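Local coordinates for putative sortase (Streptococcus pneumoniae, PDB 2W1J), which probably catalyses the transpeptidation reaction that joins pilin subunits covalently into the pilus fibre on the bacterial surface, as a class C sortase, at residues His68-Val73 with Lys135-Asn140; Gln91-Leu96 with Ala110-His115; Ala146-Gln151 with His192-Val197; Tyr171-Thr176 with Leu188-Arg193. All blocks are in the same frame, centred on the assembly; numbering follows the deposited sequence. Where two conformers were deposited one is given.

From the N terminus, the helices of residues 5-33 come first, and then the strand carrying 68-73 enters the sheet. Contact 1 closes the first long loop by pairing this strand with 135-140, joining the first and last strands of the eight-stranded order. Contact 2 is nested inside that loop, where 91-96 returns on 110-115. Once contact 1 has closed, 146-151 opens contact 3, which is completed only by 192-197. Contact 4, the hairpin of 171-176 and 188-193, opens inside that second loop and ends on the same stretch, sharing His-192 and Arg-193 with contact 3. Ile-112 and Leu-175 join contact 2 to contact 4 through their backbones, and Phe-136 packs from contact 1 into contact 4.

Contact 1: His68-Val73 with Lys135-Asn140; sequences HVEIPV and KFYVHN
His-68 and His-139 form an offset stack on one face of two antiparallel strands, their ring centres 3.9 Å apart and their planes inclined by 17°. Reciprocal backbone N-H...O bonds pair His-68 with His-139 and Glu-70 with Tyr-137. The rings fit as bump into hollow: CE1 of His-68 sits over the middle of the His-139 ring, while CB of His-139 lies over the face of His-68 in a CH-pi contact. With CG of His-68 between its backbone N and carbonyl carbon (chi1 50°), the ring folds back toward the neighbouring strand. Both its nitrogens are bonded, ND1 to Asp-77 and NE2 to Asp-10, so it may carry two protons. At the edge of the His-139 ring, NE2 gives a bond of 2.8 Å to OE1 of Glu-70; OE1 lies in the imidazole plane, but NE2 approaches it on the anti side and 29° out of the carboxylate plane. CG anti to the backbone N and an extended chain carry OE1 of Glu-70 there. CD of Pro-72 presses on the ring edge of Tyr-137, 3.9 Å from its CD2. CG1 of Ile-71 lies beside CB of Phe-136 at 4.0 Å, and the phenyl ring packs on Val-172 and Leu-174. His-68, Glu-70, Tyr-137 and His-139 share one face and Val-69, Val-138 and Phe-136 the other, buried one, at the seam where first and last strands close the sortase beta-barrel.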
# COMPACT_ATOMS: atom_id res chain seq x y z
N HIS A 68 -0.50 7.02 4.18
CA HIS A 68 -1.78 6.38 4.43
C HIS A 68 -2.55 6.17 3.14
O HIS A 68 -2.30 6.84 2.14
CB HIS A 68 -2.64 7.05 5.52
CG HIS A 68 -2.81 8.53 5.39
ND1 HIS A 68 -4.02 9.11 5.09
CD2 HIS A 68 -1.96 9.56 5.66
CE1 HIS A 68 -3.89 10.43 5.10
NE2 HIS A 68 -2.65 10.73 5.45
N VAL A 69 -3.45 5.19 3.18
CA VAL A 69 -4.32 4.89 2.06
C VAL A 69 -5.75 5.26 2.44
O VAL A 69 -6.29 4.76 3.44
CB VAL A 69 -4.21 3.41 1.63
CG1 VAL A 69 -4.50 2.45 2.78
CG2 VAL A 69 -5.09 3.13 0.41
N GLU A 70 -6.34 6.13 1.65
CA GLU A 70 -7.66 6.70 1.92
C GLU A 70 -8.63 6.22 0.84
O GLU A 70 -8.38 6.40 -0.36
CB GLU A 70 -7.55 8.23 1.89
CG GLU A 70 -8.85 8.94 2.22
CD GLU A 70 -8.81 10.43 1.93
OE1 GLU A 70 -7.80 10.93 1.38
OE2 GLU A 70 -9.82 11.10 2.25
N ILE A 71 -9.73 5.61 1.27
CA ILE A 71 -10.72 5.10 0.32
C ILE A 71 -12.07 5.65 0.76
O ILE A 71 -12.81 5.02 1.53
CB ILE A 71 -10.75 3.56 0.28
CG1 ILE A 71 -9.34 2.95 0.33
CG2 ILE A 71 -11.55 3.10 -0.95
CD1 ILE A 71 -9.33 1.44 0.49
N PRO A 72 -12.39 6.88 0.33
CA PRO A 72 -13.54 7.58 0.89
C PRO A 72 -14.86 6.82 0.77
O PRO A 72 -15.68 6.87 1.68
CB PRO A 72 -13.57 8.88 0.07
CG PRO A 72 -12.14 9.12 -0.27
CD PRO A 72 -11.57 7.76 -0.53
N VAL A 73 -15.08 6.10 -0.33
CA VAL A 73 -16.39 5.51 -0.57
C VAL A 73 -16.72 4.42 0.46
O VAL A 73 -17.89 4.13 0.70
CB VAL A 73 -16.52 5.03 -2.03
CG1 VAL A 73 -15.62 3.83 -2.31
CG2 VAL A 73 -17.96 4.75 -2.40
N LYS A 135 -12.52 5.63 -6.58
CA LYS A 135 -11.22 6.26 -6.37
C LYS A 135 -10.62 5.93 -5.00
O LYS A 135 -11.33 5.69 -4.02
CB LYS A 135 -11.32 7.78 -6.56
CG LYS A 135 -11.66 8.17 -8.01
CD LYS A 135 -11.71 9.68 -8.21
CE LYS A 135 -12.18 10.04 -9.61
NZ LYS A 135 -12.35 11.50 -9.76
N PHE A 136 -9.29 5.91 -4.95
CA PHE A 136 -8.60 5.88 -3.69
C PHE A 136 -7.37 6.77 -3.77
O PHE A 136 -6.94 7.15 -4.86
CB PHE A 136 -8.30 4.47 -3.18
CG PHE A 136 -7.39 3.65 -4.06
CD1 PHE A 136 -6.01 3.68 -3.87
CD2 PHE A 136 -7.90 2.79 -5.01
CE1 PHE A 136 -5.17 2.88 -4.64
CE2 PHE A 136 -7.06 1.98 -5.79
CZ PHE A 136 -5.69 2.03 -5.60
N TYR A 137 -6.84 7.14 -2.61
CA TYR A 137 -5.81 8.17 -2.53
C TYR A 137 -4.68 7.65 -1.67
O TYR A 137 -4.89 7.14 -0.57
CB TYR A 137 -6.39 9.48 -1.95
CG TYR A 137 -7.53 10.00 -2.80
CD1 TYR A 137 -7.29 10.87 -3.86
CD2 TYR A 137 -8.83 9.57 -2.57
CE1 TYR A 137 -8.32 11.30 -4.66
CE2 TYR A 137 -9.86 10.00 -3.38
CZ TYR A 137 -9.60 10.87 -4.41
OH TYR A 137 -10.61 11.31 -5.23
N VAL A 138 -3.47 7.76 -2.20
CA VAL A 138 -2.29 7.32 -1.48
C VAL A 138 -1.53 8.58 -1.06
O VAL A 138 -1.12 9.38 -1.90
CB VAL A 138 -1.40 6.42 -2.36
CG1 VAL A 138 -0.12 6.03 -1.61
CG2 VAL A 138 -2.18 5.18 -2.79
N HIS A 139 -1.39 8.77 0.25
CA HIS A 139 -0.72 9.92 0.83
C HIS A 139 0.71 9.55 1.17
O HIS A 139 0.93 8.54 1.85
CB HIS A 139 -1.40 10.34 2.13
CG HIS A 139 -2.83 10.77 1.97
ND1 HIS A 139 -3.26 12.05 2.27
CD2 HIS A 139 -3.94 10.09 1.58
CE1 HIS A 139 -4.56 12.14 2.06
NE2 HIS A 139 -5.00 10.96 1.64
N ASN A 140 1.66 10.36 0.74
CA ASN A 140 3.05 10.18 1.15
C ASN A 140 3.61 11.52 1.64
O ASN A 140 2.87 12.50 1.71
CB ASN A 140 3.89 9.50 0.06
CG ASN A 140 4.02 10.34 -1.19
OD1 ASN A 140 4.11 11.56 -1.13
ND2 ASN A 140 4.04 9.68 -2.34
O HOH W 1 -13.62 6.44 -2.81

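Contact 2: Gln91-Leu96 with Ala110-His115; sequences QGAGHL and AVITAH
Leu-96 and Val-111 lie side by side and point the same way, with CD2 of Leu-96 3.9 Å from CG1 of Val-111. The leucine holds CG anti to its N (chi1 -170°), which turns CG and its CD2 branch along the valine. Their backbones are joined as well, since N of Leu-96 gives an almost straight bond of 3.0 Å to O of Val-111.

On the other face, the small methyl of Ala-93 meets two neighbours: its CB is 3.6 Å from CG2 of Ile-112 and also approaches CB of Ala-114. CA of Ala-93 comes within 3.1 Å of O of Thr-113 in a bent CA-H...O contact, with an angle of 123° at H. His-95, on the same side as Ile-112, brings CD2 to 3.6 Å from O of Val-111. Its ring nitrogens are engaged elsewhere, ND1 with Tyr-56 OH and NE2 with Ser-100 O, which fixes the ring's rotation in a buried place where a histidine with two polar ends is useful.

Gly-94 and Thr-113 form the hydrogen-bonded antiparallel pair. Gly-94 puts no side chain beside Thr-113, and in the conformer given OG1 adds a weak bond to Gly-94 O. Where the strands part, a water spans Gly-92 O, at 2.8 Å, and N of His-115.

Chemically, the contact is buried and mainly apolar, and the polar atoms set into it are satisfied by the backbone bonds between the strands, by the two outside partners of His-95 and by the water between Gly-92 and His-115.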
# COMPACT_ATOMS: atom_id res chain seq x y z
N GLN A 91 -1.84 -3.24 13.15
CA GLN A 91 -1.87 -1.80 13.37
C GLN A 91 -2.45 -1.00 12.20
O GLN A 91 -2.98 0.10 12.39
CB GLN A 91 -0.46 -1.30 13.72
CG GLN A 91 0.08 -1.86 15.04
CD GLN A 91 1.51 -1.46 15.31
OE1 GLN A 91 2.31 -1.29 14.39
NE2 GLN A 91 1.86 -1.31 16.59
N GLY A 92 -2.37 -1.54 10.99
CA GLY A 92 -2.84 -0.82 9.81
C GLY A 92 -2.58 -1.62 8.56
O GLY A 92 -2.75 -2.84 8.56
N ALA A 93 -2.18 -0.94 7.49
CA ALA A 93 -1.83 -1.60 6.24
C ALA A 93 -0.32 -1.77 6.15
O ALA A 93 0.45 -0.97 6.72
CB ALA A 93 -2.34 -0.80 5.04
N GLY A 94 0.12 -2.79 5.42
CA GLY A 94 1.54 -3.03 5.19
C GLY A 94 1.89 -2.97 3.72
O GLY A 94 1.15 -3.45 2.86
N HIS A 95 3.03 -2.37 3.41
CA HIS A 95 3.52 -2.35 2.05
C HIS A 95 4.20 -3.68 1.74
O HIS A 95 5.05 -4.16 2.51
CB HIS A 95 4.50 -1.20 1.89
CG HIS A 95 5.20 -1.20 0.57
ND1 HIS A 95 6.48 -1.69 0.40
CD2 HIS A 95 4.77 -0.81 -0.66
CE1 HIS A 95 6.81 -1.60 -0.88
NE2 HIS A 95 5.79 -1.07 -1.54
N LEU A 96 3.85 -4.29 0.60
CA LEU A 96 4.41 -5.56 0.21
C LEU A 96 5.84 -5.41 -0.33
O LEU A 96 6.06 -4.87 -1.41
CB LEU A 96 3.52 -6.24 -0.83
CG LEU A 96 3.83 -7.70 -1.21
CD1 LEU A 96 3.80 -8.62 -0.00
CD2 LEU A 96 2.86 -8.19 -2.27
N ALA A 110 2.88 -0.45 -6.76
CA ALA A 110 2.95 -0.62 -5.32
C ALA A 110 1.78 -1.47 -4.86
O ALA A 110 0.66 -1.29 -5.34
CB ALA A 110 2.91 0.74 -4.62
N VAL A 111 2.03 -2.35 -3.89
CA VAL A 111 0.97 -3.20 -3.34
C VAL A 111 0.85 -2.93 -1.85
O VAL A 111 1.84 -2.92 -1.12
CB VAL A 111 1.22 -4.68 -3.63
CG1 VAL A 111 0.12 -5.55 -3.01
CG2 VAL A 111 1.32 -4.93 -5.14
N ILE A 112 -0.38 -2.66 -1.42
CA ILE A 112 -0.69 -2.29 -0.04
C ILE A 112 -1.68 -3.32 0.50
O ILE A 112 -2.69 -3.60 -0.14
CB ILE A 112 -1.29 -0.86 0.04
CG1 ILE A 112 -0.30 0.18 -0.51
CG2 ILE A 112 -1.70 -0.53 1.49
CD1 ILE A 112 -0.85 1.58 -0.54
N THR A 113 -1.35 -3.90 1.65
CA THR A 113 -2.00 -5.10 2.19
C THR A 113 -2.70 -4.80 3.51
O THR A 113 -2.15 -4.08 4.34
CB THR A 113 -0.90 -6.12 2.52
OG1 THR A 113 0.01 -6.24 1.42
CG2 THR A 113 -1.48 -7.47 2.88
N ALA A 114 -3.88 -5.38 3.73
CA ALA A 114 -4.49 -5.30 5.06
C ALA A 114 -5.50 -6.42 5.24
O ALA A 114 -5.92 -7.06 4.27
CB ALA A 114 -5.15 -3.93 5.28
N HIS A 115 -5.88 -6.67 6.49
CA HIS A 115 -6.75 -7.79 6.83
C HIS A 115 -8.19 -7.58 6.37
O HIS A 115 -8.66 -6.45 6.20
CB HIS A 115 -6.79 -8.00 8.34
CG HIS A 115 -5.55 -8.62 8.90
ND1 HIS A 115 -4.96 -9.74 8.36
CD2 HIS A 115 -4.82 -8.30 10.00
CE1 HIS A 115 -3.91 -10.07 9.09
NE2 HIS A 115 -3.81 -9.22 10.10
O HOH W 2 -4.48 -5.10 8.42

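Contact 3: Ala146-Gln151 with His192-Val197; sequences AYQVDQ and HRIPYV
Tyr-147 and Arg-193 face each other as a non-hydrogen-bonded pair in two antiparallel strands of the sortase beta-barrel. Farther along, strand 144-155 carries a classic beta bulge, in which Asp-150 and Gln-151 both face Arg-190. Before the bulge the strands twist strongly, their short axes 133° apart; Gln-148 and His-192 exchange two backbone bonds, and Ile-194 N bonds to Ala-146 O.

Arg-193 can be followed outward. Its CB lies 3.7 Å from CE2 of Tyr-147. CG stands anti to the backbone N and approaches Ala-146 O; the chain then bends at the next torsion (chi2 75°) and so drapes over the tyrosine. CD sits over the ring face in a CH-pi contact, 3.5 Å from CZ of Tyr-147, while also touching Ala-146 O. The guanidinium continues past the ring, tilted 38° against it, and NH1 forms a salt bridge with Asp-170. That same carboxylate accepts the hydroxyl of Tyr-147, so one acid holds the ends of both side chains. A long aliphatic arm with a charged end suits this place, covering a ring and still reaching an anion.

The other face carries Ala-146, whose CB meets CG1 of Ile-194 at 3.7 Å and also CB of Tyr-196. His-192 turns its ring over Gln-148 O, with the CB of Asp-150 at its edge, 3.6 Å from CD2 of His-192; the Asp-150 carboxylate itself is committed to Arg-190. Last, NE of Arg-193 gives a bond of 2.8 Å to a water that also accepts from Ala-146 N and donates to Ile-194 O.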
# COMPACT_ATOMS: atom_id res chain seq x y z
N ALA A 146 -3.89 10.19 -6.62
CA ALA A 146 -5.19 9.59 -6.88
C ALA A 146 -5.08 8.40 -7.81
O ALA A 146 -4.36 8.45 -8.82
CB ALA A 146 -6.14 10.63 -7.46
N TYR A 147 -5.85 7.37 -7.49
CA TYR A 147 -5.96 6.15 -8.29
C TYR A 147 -7.42 5.83 -8.56
O TYR A 147 -8.29 6.13 -7.72
CB TYR A 147 -5.25 4.98 -7.59
CG TYR A 147 -3.75 5.13 -7.62
CD1 TYR A 147 -3.08 5.94 -6.70
CD2 TYR A 147 -3.01 4.52 -8.63
CE1 TYR A 147 -1.70 6.11 -6.78
CE2 TYR A 147 -1.63 4.70 -8.73
CZ TYR A 147 -0.98 5.49 -7.80
OH TYR A 147 0.38 5.69 -7.88
N GLN A 148 -7.69 5.19 -9.69
CA GLN A 148 -9.05 4.81 -10.06
C GLN A 148 -9.08 3.30 -10.33
O GLN A 148 -8.30 2.80 -11.14
CB GLN A 148 -9.49 5.59 -11.28
CG GLN A 148 -10.89 5.25 -11.77
CD GLN A 148 -11.24 6.07 -13.00
OE1 GLN A 148 -10.97 7.27 -13.05
NE2 GLN A 148 -11.80 5.42 -14.01
N VAL A 149 -9.96 2.60 -9.63
CA VAL A 149 -10.03 1.14 -9.76
C VAL A 149 -10.37 0.77 -11.19
O VAL A 149 -11.35 1.26 -11.77
CB VAL A 149 -11.09 0.56 -8.80
CG1 VAL A 149 -11.21 -0.95 -9.01
CG2 VAL A 149 -10.73 0.92 -7.37
N ASP A 150 -9.57 -0.12 -11.77
CA ASP A 150 -9.84 -0.64 -13.12
C ASP A 150 -9.94 -2.16 -13.23
O ASP A 150 -10.33 -2.67 -14.27
CB ASP A 150 -8.83 -0.10 -14.15
CG ASP A 150 -7.49 -0.85 -14.13
OD1 ASP A 150 -7.11 -1.38 -13.09
OD2 ASP A 150 -6.80 -0.91 -15.18
N GLN A 151 -9.60 -2.88 -12.16
CA GLN A 151 -9.60 -4.35 -12.22
C GLN A 151 -9.69 -4.89 -10.81
O GLN A 151 -8.94 -4.46 -9.94
CB GLN A 151 -8.34 -4.89 -12.90
CG GLN A 151 -8.27 -6.42 -12.96
CD GLN A 151 -7.04 -6.91 -13.69
OE1 GLN A 151 -7.03 -7.01 -14.92
NE2 GLN A 151 -5.98 -7.20 -12.94
N HIS A 192 -5.39 2.48 -11.44
CA HIS A 192 -4.37 3.22 -12.19
C HIS A 192 -4.35 4.67 -11.75
O HIS A 192 -5.37 5.24 -11.35
CB HIS A 192 -4.55 3.11 -13.72
CG HIS A 192 -5.86 3.62 -14.23
ND1 HIS A 192 -6.18 4.95 -14.35
CD2 HIS A 192 -6.94 2.93 -14.67
CE1 HIS A 192 -7.41 5.07 -14.84
NE2 HIS A 192 -7.89 3.85 -15.04
N ARG A 193 -3.17 5.27 -11.86
CA ARG A 193 -2.98 6.66 -11.47
C ARG A 193 -3.82 7.57 -12.35
O ARG A 193 -3.91 7.36 -13.57
CB ARG A 193 -1.50 6.99 -11.63
CG ARG A 193 -1.10 8.38 -11.18
CD ARG A 193 -1.04 8.50 -9.66
NE ARG A 193 -0.61 9.85 -9.28
CZ ARG A 193 0.66 10.24 -9.25
NH1 ARG A 193 1.64 9.38 -9.54
NH2 ARG A 193 0.97 11.49 -8.92
N ILE A 194 -4.44 8.59 -11.75
CA ILE A 194 -5.16 9.62 -12.50
C ILE A 194 -4.73 11.00 -12.01
O ILE A 194 -4.19 11.14 -10.92
CB ILE A 194 -6.69 9.48 -12.36
CG1 ILE A 194 -7.15 9.63 -10.89
CG2 ILE A 194 -7.16 8.16 -12.95
CD1 ILE A 194 -8.67 9.69 -10.71
N PRO A 195 -4.97 12.04 -12.81
CA PRO A 195 -4.54 13.36 -12.36
C PRO A 195 -5.29 13.82 -11.12
O PRO A 195 -6.46 13.45 -10.90
CB PRO A 195 -4.87 14.26 -13.56
CG PRO A 195 -4.79 13.35 -14.73
CD PRO A 195 -5.36 12.04 -14.23
N TYR A 196 -4.61 14.62 -10.31
CA TYR A 196 -5.16 15.12 -9.06
C TYR A 196 -4.54 16.48 -8.80
O TYR A 196 -3.32 16.62 -8.84
CB TYR A 196 -4.75 14.20 -7.91
CG TYR A 196 -5.20 14.66 -6.54
CD1 TYR A 196 -6.50 14.41 -6.10
CD2 TYR A 196 -4.34 15.32 -5.68
CE1 TYR A 196 -6.92 14.82 -4.85
CE2 TYR A 196 -4.76 15.73 -4.42
CZ TYR A 196 -6.05 15.48 -4.01
OH TYR A 196 -6.48 15.88 -2.77
N VAL A 197 -5.38 17.46 -8.51
CA VAL A 197 -4.90 18.70 -7.92
C VAL A 197 -5.72 18.95 -6.65
O VAL A 197 -6.94 19.06 -6.71
CB VAL A 197 -5.01 19.88 -8.89
CG1 VAL A 197 -4.73 21.20 -8.18
CG2 VAL A 197 -4.06 19.68 -10.07
O HOH W 3 -2.67 11.68 -8.74

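Contact 4: Tyr171-Thr176 with Leu188-Arg193; sequences YVTLLT and LVRGHR
Tyr-171 and His-192 begin a regular antiparallel pairing that runs through to Leu-175 and Leu-188, the two arms of a beta hairpin in the sortase barrel. The strand directions differ by 164°, and the axes approach to 4.5 Å. Val-172 and Gly-191 exchange two backbone bonds, as do Leu-174 and Val-189; at the non-hydrogen-bonded positions lie close CA-H...O contacts, such as CA of Tyr-171 to Gly-191 O at 3.3 Å.

Val-172, Leu-174 and Val-189 share one face with Gly-191. Branched aliphatic chains suit this buried side, where Phe-136 packs on Val-172 and Leu-174 and also reaches CA of Gly-191, an approach eased by the glycine's lack of a side chain.

On the opposite face Tyr-171 and Arg-190 stack. Arg-190 runs out extended and then bends at chi3 (73°), bringing CD over the centre of the tyrosine ring, 3.7 Å from its centroid. Beyond the bend the guanidinium lies flat on the same ring, planes 10° apart, in an off-centre cation-pi contact. Its NH2 forms a salt bridge with Asp-150 of the next strand, so the group is held both by stacking and by charge. An aromatic platform suits an arginine here because it accepts the flat face while leaving the in-plane N-H groups available. Thr-173 supports the base of the arginine, its OG1 3.5 Å from CG of Arg-190 and bonded to His-109, while its CG2 packs on CB of Leu-188. Gly-191 O meets the tyrosine at its edge, in the ring plane, 3.5 Å from CD1 of Tyr-171.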
# COMPACT_ATOMS: atom_id res chain seq x y z
N TYR A 171 0.40 1.79 -11.25
CA TYR A 171 -0.65 1.02 -10.57
C TYR A 171 -0.42 0.96 -9.06
O TYR A 171 0.72 0.91 -8.59
CB TYR A 171 -0.65 -0.42 -11.08
CG TYR A 171 -1.23 -0.68 -12.45
CD1 TYR A 171 -2.48 -0.18 -12.81
CD2 TYR A 171 -0.57 -1.52 -13.35
CE1 TYR A 171 -3.03 -0.49 -14.07
CE2 TYR A 171 -1.11 -1.83 -14.59
CZ TYR A 171 -2.34 -1.31 -14.94
OH TYR A 171 -2.88 -1.62 -16.18
N VAL A 172 -1.51 0.92 -8.31
CA VAL A 172 -1.48 0.48 -6.92
C VAL A 172 -2.54 -0.60 -6.78
O VAL A 172 -3.67 -0.42 -7.24
CB VAL A 172 -1.76 1.64 -5.93
CG1 VAL A 172 -1.98 1.11 -4.51
CG2 VAL A 172 -0.60 2.64 -5.94
N THR A 173 -2.16 -1.72 -6.18
CA THR A 173 -3.11 -2.78 -5.86
C THR A 173 -3.29 -2.87 -4.35
O THR A 173 -2.32 -2.86 -3.58
CB THR A 173 -2.66 -4.14 -6.43
OG1 THR A 173 -2.68 -4.05 -7.87
CG2 THR A 173 -3.56 -5.29 -5.98
N LEU A 174 -4.56 -2.93 -3.94
CA LEU A 174 -4.96 -3.17 -2.56
C LEU A 174 -5.27 -4.66 -2.44
O LEU A 174 -6.07 -5.21 -3.21
CB LEU A 174 -6.16 -2.30 -2.21
CG LEU A 174 -6.02 -0.82 -2.61
CD1 LEU A 174 -7.28 -0.07 -2.23
CD2 LEU A 174 -4.81 -0.20 -1.94
N LEU A 175 -4.60 -5.30 -1.48
CA LEU A 175 -4.58 -6.76 -1.36
C LEU A 175 -5.16 -7.19 -0.01
O LEU A 175 -4.73 -6.70 1.03
CB LEU A 175 -3.12 -7.22 -1.45
CG LEU A 175 -2.77 -8.67 -1.13
CD1 LEU A 175 -3.46 -9.59 -2.13
CD2 LEU A 175 -1.26 -8.90 -1.14
N THR A 176 -6.10 -8.13 -0.04
CA THR A 176 -6.62 -8.71 1.20
C THR A 176 -6.99 -10.17 0.98
O THR A 176 -6.85 -10.69 -0.13
CB THR A 176 -7.78 -7.87 1.76
OG1 THR A 176 -8.04 -8.25 3.11
CG2 THR A 176 -9.05 -8.03 0.92
N LEU A 188 -7.68 -8.75 -5.09
CA LEU A 188 -6.81 -7.70 -5.59
C LEU A 188 -7.66 -6.61 -6.20
O LEU A 188 -8.37 -6.86 -7.18
CB LEU A 188 -5.91 -8.23 -6.71
CG LEU A 188 -4.91 -9.32 -6.40
CD1 LEU A 188 -3.97 -9.55 -7.56
CD2 LEU A 188 -4.16 -9.06 -5.14
N VAL A 189 -7.59 -5.40 -5.65
CA VAL A 189 -8.29 -4.27 -6.21
C VAL A 189 -7.23 -3.34 -6.78
O VAL A 189 -6.47 -2.73 -6.02
CB VAL A 189 -9.14 -3.56 -5.14
CG1 VAL A 189 -9.73 -2.27 -5.70
CG2 VAL A 189 -10.24 -4.50 -4.63
N ARG A 190 -7.13 -3.29 -8.10
CA ARG A 190 -6.09 -2.52 -8.77
C ARG A 190 -6.64 -1.19 -9.25
O ARG A 190 -7.68 -1.16 -9.90
CB ARG A 190 -5.54 -3.28 -9.98
CG ARG A 190 -4.34 -2.61 -10.62
CD ARG A 190 -3.88 -3.37 -11.85
NE ARG A 190 -4.81 -3.20 -12.96
CZ ARG A 190 -4.67 -3.80 -14.14
NH1 ARG A 190 -3.70 -4.70 -14.32
NH2 ARG A 190 -5.53 -3.56 -15.11
N GLY A 191 -5.91 -0.11 -8.98
CA GLY A 191 -6.21 1.20 -9.56
C GLY A 191 -5.06 1.72 -10.40
O GLY A 191 -3.91 1.42 -10.10
N HIS A 192 -5.39 2.48 -11.44
CA HIS A 192 -4.37 3.22 -12.19
C HIS A 192 -4.35 4.67 -11.75
O HIS A 192 -5.37 5.24 -11.35
CB HIS A 192 -4.55 3.11 -13.72
CG HIS A 192 -5.86 3.62 -14.23
ND1 HIS A 192 -6.18 4.95 -14.35
CD2 HIS A 192 -6.94 2.93 -14.67
CE1 HIS A 192 -7.41 5.07 -14.84
NE2 HIS A 192 -7.89 3.85 -15.04
N ARG A 193 -3.17 5.27 -11.86
CA ARG A 193 -2.98 6.66 -11.47
C ARG A 193 -3.82 7.57 -12.35
O ARG A 193 -3.91 7.36 -13.57
CB ARG A 193 -1.50 6.99 -11.63
CG ARG A 193 -1.10 8.38 -11.18
CD ARG A 193 -1.04 8.50 -9.66
NE ARG A 193 -0.61 9.85 -9.28
CZ ARG A 193 0.66 10.24 -9.25
NH1 ARG A 193 1.64 9.38 -9.54
NH2 ARG A 193 0.97 11.49 -8.92